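Local coordinates for protein aminotransferase (Paracoccus denitrificans, PDB 4GRX) that is a class III omega-aminotransferase that carries pyridoxal phosphate and probably transfers amino groups from amine donors to carbonyl acceptors, at residues C193-R198 with E383-G388; E204-F209 with P245-Y250. All coordinates share one frame; numbering follows the deposited sequence.

In the fold
Both contacts lie on the same side of the chain's centre, with about 10 Å between their own centres, and contact 2 is nested in the loop of chain that contact 1 closes. The segment 193-198, just after edge strand 188-191 of the seven-stranded sheet, binds them together: Pro194 O and Ala247 N are 3.1 Å apart and Tyr196 OH and Glu204 O 2.6 Å, both probable hydrogen bonds. Contact 1 joins this segment to strand 381-387 of the three-stranded antiparallel sheet. Its Arg385 side chain is about 12 Å from the bound delta-amino valeric acid, near the ligand pocket but not part of it, while contact 2 joins the start of helix 206-224 to the loop before helix 250-260.

Contact 1 of 2, residues C193-R198 with E383-G388; sequences CPHYWR and EYRGIG
Glu383 OE2 is gripped by two donors, one from each segment. His195 NE2 donates to it at 2.8 Å, with OE2 lying in the plane of the imidazole and met nearly along its C-O bond. The bond is fairly straight (N-H...O 163°), and imidazole and carboxylate are almost coplanar. From its own strand, Arg385 NH1 approaches the anti side of OE2 at 2.9 Å, completing a salt bridge. The guanidinium crosses the imidazole at a steep angle, with His195 CE1 over one of its faces. Arg385 is also tied to Val243 O and Gly242 O, and its NH1 to Glu394, which probably restrains the turn of its guanidinium.

The same carboxylate lies over one face of the Trp197 indole, the two planes stacked and OE1 3.3 Å from CG. Glu383 CG sits between the backbone N and carbonyl carbon (chi1 78°), and the extended chain beyond it runs along the indole, with CB over the five-membered ring in a CH-pi contact. With alanine in place of Glu383, His195 NE2 and Arg385 NH1 are likely to lose the acceptor they share, and Trp197 the carboxylate stacked on it. Beside an arginine, the carboxylate is probably kept ionised; through its hydrogen bond to His195 and its stack on Trp197 it joins strand 381-387 to the start of helix 196-199.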
# COMPACT_ATOMS: atom_id res chain seq x y z
N CYS A 193 -20.79 -15.99 8.34
CA CYS A 193 -19.59 -16.73 8.04
C CYS A 193 -19.94 -18.22 7.86
O CYS A 193 -20.57 -18.80 8.74
CB CYS A 193 -18.60 -16.53 9.17
SG CYS A 193 -17.18 -17.64 9.06
N PRO A 194 -19.53 -18.85 6.73
CA PRO A 194 -19.88 -20.26 6.48
C PRO A 194 -19.07 -21.26 7.32
O PRO A 194 -18.54 -22.24 6.79
CB PRO A 194 -19.61 -20.43 4.97
CG PRO A 194 -18.58 -19.39 4.64
CD PRO A 194 -18.80 -18.24 5.60
N HIS A 195 -19.00 -21.01 8.62
CA HIS A 195 -18.33 -21.86 9.58
C HIS A 195 -19.39 -22.68 10.23
O HIS A 195 -20.09 -22.22 11.15
CB HIS A 195 -17.60 -20.99 10.60
CG HIS A 195 -16.70 -21.75 11.55
ND1 HIS A 195 -16.03 -21.14 12.55
CD2 HIS A 195 -16.38 -23.11 11.64
CE1 HIS A 195 -15.31 -22.05 13.23
NE2 HIS A 195 -15.52 -23.25 12.68
N TYR A 196 -19.53 -23.91 9.76
CA TYR A 196 -20.62 -24.78 10.16
C TYR A 196 -20.62 -25.08 11.66
O TYR A 196 -21.65 -25.02 12.32
CB TYR A 196 -20.63 -26.05 9.30
CG TYR A 196 -21.66 -27.05 9.72
CD1 TYR A 196 -21.29 -28.34 10.12
CD2 TYR A 196 -23.01 -26.70 9.75
CE1 TYR A 196 -22.25 -29.26 10.52
CE2 TYR A 196 -23.97 -27.60 10.15
CZ TYR A 196 -23.58 -28.88 10.54
OH TYR A 196 -24.55 -29.76 10.93
N TRP A 197 -19.44 -25.38 12.20
CA TRP A 197 -19.27 -25.72 13.60
C TRP A 197 -19.70 -24.60 14.51
O TRP A 197 -20.31 -24.84 15.55
CB TRP A 197 -17.82 -26.11 13.85
CG TRP A 197 -17.50 -26.52 15.26
CD1 TRP A 197 -17.61 -27.78 15.82
CD2 TRP A 197 -16.96 -25.67 16.35
NE1 TRP A 197 -17.20 -27.77 17.13
CE2 TRP A 197 -16.80 -26.54 17.51
CE3 TRP A 197 -16.61 -24.32 16.46
CZ2 TRP A 197 -16.32 -26.07 18.72
CZ3 TRP A 197 -16.12 -23.86 17.70
CH2 TRP A 197 -15.98 -24.71 18.80
N ARG A 198 -19.39 -23.37 14.15
CA ARG A 198 -19.75 -22.24 14.99
C ARG A 198 -21.20 -21.80 14.80
O ARG A 198 -21.92 -21.58 15.78
CB ARG A 198 -18.79 -21.06 14.79
CG ARG A 198 -19.17 -19.81 15.60
CD ARG A 198 -17.95 -18.98 16.03
NE ARG A 198 -17.37 -19.51 17.26
CZ ARG A 198 -16.09 -19.87 17.42
NH1 ARG A 198 -15.21 -19.73 16.42
NH2 ARG A 198 -15.70 -20.37 18.59
N GLU A 383 -12.41 -28.25 18.29
CA GLU A 383 -12.31 -28.85 16.95
C GLU A 383 -10.96 -28.52 16.33
O GLU A 383 -10.26 -27.60 16.78
CB GLU A 383 -13.43 -28.34 16.03
CG GLU A 383 -13.20 -26.93 15.47
CD GLU A 383 -14.10 -26.58 14.30
OE1 GLU A 383 -14.78 -27.46 13.74
OE2 GLU A 383 -14.14 -25.39 13.92
N TYR A 384 -10.60 -29.28 15.31
CA TYR A 384 -9.50 -28.89 14.43
C TYR A 384 -10.12 -28.72 13.04
O TYR A 384 -11.19 -29.25 12.78
CB TYR A 384 -8.38 -29.94 14.41
CG TYR A 384 -8.75 -31.18 13.63
CD1 TYR A 384 -9.38 -32.27 14.27
CD2 TYR A 384 -8.49 -31.27 12.26
CE1 TYR A 384 -9.73 -33.41 13.56
CE2 TYR A 384 -8.84 -32.41 11.54
CZ TYR A 384 -9.45 -33.47 12.20
OH TYR A 384 -9.79 -34.59 11.48
N ARG A 385 -9.45 -27.96 12.17
CA ARG A 385 -9.97 -27.62 10.85
C ARG A 385 -8.87 -27.03 9.97
O ARG A 385 -7.86 -26.52 10.45
CB ARG A 385 -11.13 -26.62 10.96
CG ARG A 385 -10.77 -25.36 11.72
CD ARG A 385 -11.84 -24.27 11.66
NE ARG A 385 -11.26 -23.06 12.22
CZ ARG A 385 -11.40 -22.65 13.48
NH1 ARG A 385 -12.16 -23.31 14.34
NH2 ARG A 385 -10.78 -21.55 13.88
N GLY A 386 -9.10 -27.11 8.66
CA GLY A 386 -8.19 -26.54 7.69
C GLY A 386 -8.00 -27.47 6.51
O GLY A 386 -8.82 -28.35 6.26
N ILE A 387 -6.89 -27.27 5.81
CA ILE A 387 -6.61 -27.99 4.58
C ILE A 387 -5.16 -27.69 4.16
O ILE A 387 -4.61 -26.65 4.54
CB ILE A 387 -7.63 -27.61 3.49
CG1 ILE A 387 -7.58 -28.58 2.31
CG2 ILE A 387 -7.49 -26.13 3.10
CD1 ILE A 387 -8.82 -28.55 1.43
N GLY A 388 -4.55 -28.60 3.40
CA GLY A 388 -3.18 -28.41 2.92
C GLY A 388 -2.25 -28.01 4.04
O GLY A 388 -2.12 -28.73 5.02

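Contact 2 of 2, residues E204-F209 with P245-Y250; sequences ETEAQF and PPAKGY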
# COMPACT_ATOMS: atom_id res chain seq x y z
N GLU A 204 -29.34 -28.78 12.79
CA GLU A 204 -29.26 -28.34 11.40
C GLU A 204 -28.07 -29.02 10.73
O GLU A 204 -26.95 -28.93 11.22
CB GLU A 204 -29.12 -26.80 11.34
CG GLU A 204 -28.96 -26.20 9.95
CD GLU A 204 -28.70 -24.69 9.97
OE1 GLU A 204 -27.89 -24.22 10.80
OE2 GLU A 204 -29.28 -23.97 9.13
N THR A 205 -28.32 -29.72 9.61
CA THR A 205 -27.24 -30.38 8.86
C THR A 205 -26.41 -29.37 8.08
O THR A 205 -26.80 -28.21 7.92
CB THR A 205 -27.76 -31.39 7.82
OG1 THR A 205 -28.30 -30.67 6.70
CG2 THR A 205 -28.81 -32.30 8.42
N GLU A 206 -25.27 -29.82 7.58
CA GLU A 206 -24.37 -28.96 6.83
C GLU A 206 -25.03 -28.44 5.55
O GLU A 206 -24.88 -27.26 5.21
CB GLU A 206 -23.07 -29.69 6.53
CG GLU A 206 -21.97 -28.80 5.96
CD GLU A 206 -20.57 -29.34 6.20
OE1 GLU A 206 -20.41 -30.35 6.91
OE2 GLU A 206 -19.62 -28.72 5.66
N ALA A 207 -25.78 -29.31 4.88
CA ALA A 207 -26.55 -28.96 3.66
C ALA A 207 -27.65 -27.93 3.93
O ALA A 207 -27.87 -27.00 3.13
CB ALA A 207 -27.14 -30.21 3.02
N GLN A 208 -28.33 -28.09 5.07
CA GLN A 208 -29.33 -27.13 5.52
C GLN A 208 -28.69 -25.79 5.89
O GLN A 208 -29.24 -24.73 5.60
CB GLN A 208 -30.13 -27.68 6.71
CG GLN A 208 -31.09 -28.82 6.38
CD GLN A 208 -31.54 -29.56 7.61
OE1 GLN A 208 -30.96 -29.41 8.69
NE2 GLN A 208 -32.57 -30.37 7.47
N PHE A 209 -27.52 -25.85 6.50
CA PHE A 209 -26.72 -24.67 6.77
C PHE A 209 -26.34 -23.92 5.49
O PHE A 209 -26.46 -22.69 5.44
CB PHE A 209 -25.47 -25.06 7.56
CG PHE A 209 -24.56 -23.91 7.86
CD1 PHE A 209 -24.94 -22.92 8.76
CD2 PHE A 209 -23.30 -23.82 7.26
CE1 PHE A 209 -24.09 -21.86 9.06
CE2 PHE A 209 -22.45 -22.75 7.55
CZ PHE A 209 -22.84 -21.78 8.46
N PRO A 245 -12.39 -23.17 6.62
CA PRO A 245 -12.79 -23.75 5.33
C PRO A 245 -14.29 -23.61 5.18
O PRO A 245 -15.01 -23.77 6.16
CB PRO A 245 -12.44 -25.24 5.49
CG PRO A 245 -11.41 -25.27 6.56
CD PRO A 245 -11.81 -24.19 7.52
N PRO A 246 -14.77 -23.33 3.97
CA PRO A 246 -16.21 -23.14 3.80
C PRO A 246 -16.97 -24.44 3.99
O PRO A 246 -16.43 -25.51 3.72
CB PRO A 246 -16.34 -22.67 2.36
CG PRO A 246 -15.15 -23.25 1.67
CD PRO A 246 -14.04 -23.31 2.69
N ALA A 247 -18.21 -24.34 4.47
CA ALA A 247 -19.12 -25.48 4.50
C ALA A 247 -19.27 -26.07 3.10
O ALA A 247 -19.23 -25.33 2.11
CB ALA A 247 -20.47 -25.05 5.04
N LYS A 248 -19.45 -27.39 3.01
CA LYS A 248 -19.50 -28.10 1.72
C LYS A 248 -20.59 -27.58 0.79
O LYS A 248 -21.75 -27.57 1.17
CB LYS A 248 -19.67 -29.61 1.91
CG LYS A 248 -19.86 -30.34 0.58
CD LYS A 248 -19.91 -31.86 0.70
CE LYS A 248 -18.63 -32.43 1.33
NZ LYS A 248 -17.38 -31.95 0.66
N GLY A 249 -20.20 -27.17 -0.42
CA GLY A 249 -21.15 -26.71 -1.44
C GLY A 249 -21.54 -25.25 -1.32
O GLY A 249 -22.43 -24.77 -2.02
N TYR A 250 -20.85 -24.52 -0.45
CA TYR A 250 -21.11 -23.09 -0.27
C TYR A 250 -21.00 -22.30 -1.56
O TYR A 250 -21.95 -21.61 -1.96
CB TYR A 250 -20.18 -22.52 0.79
CG TYR A 250 -20.24 -21.02 1.00
CD1 TYR A 250 -21.32 -20.43 1.67
CD2 TYR A 250 -19.20 -20.19 0.57
CE1 TYR A 250 -21.35 -19.06 1.92
CE2 TYR A 250 -19.23 -18.82 0.80
CZ TYR A 250 -20.30 -18.26 1.48
OH TYR A 250 -20.33 -16.91 1.72
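Glu206 and Phe209, one turn apart at the start of helix 206-224, both turn toward Ala247, but they meet the loop in different ways. Glu206 brings a polar end. With CG anti to the backbone N (chi1 -170°) and the chain extended beyond, its carboxylate is carried across to the loop backbone, where OE2 accepts from Lys248 N at 3.0 Å. The bond is almost straight (N-H...O 171°), and the amide approaches OE2 from the anti side, tilted out of the carboxylate plane. The same oxygen rests against Ala247 CA, 3.5 Å away. Of the Lys248 side chain, CB is the part that approaches OE2; the chain bends farther out, leaving NZ 6.4 Å from Glu206 OE2, so the two charges do not pair directly.

Phe209 offers the edge of its ring instead. Ala247 CB lies near the ring plane, 3.8 Å from CD2, a small methyl set against the rim of the aromatic ring.

Each segment leads into a helix. Thr205 and Gln208 form a capping box in which each side chain accepts from the other's backbone N, while Ala247 to Tyr250 make a type II turn with Gly249 at the N-cap of helix 250-260. The contact thus sets the first turn of helix 206-224 against the loop that leads from strand 229-234 to helix 250-260. Ala247 also packs on Val210, Tyr250 on Leu213, and Phe209 on Tyr199 of helix 196-199.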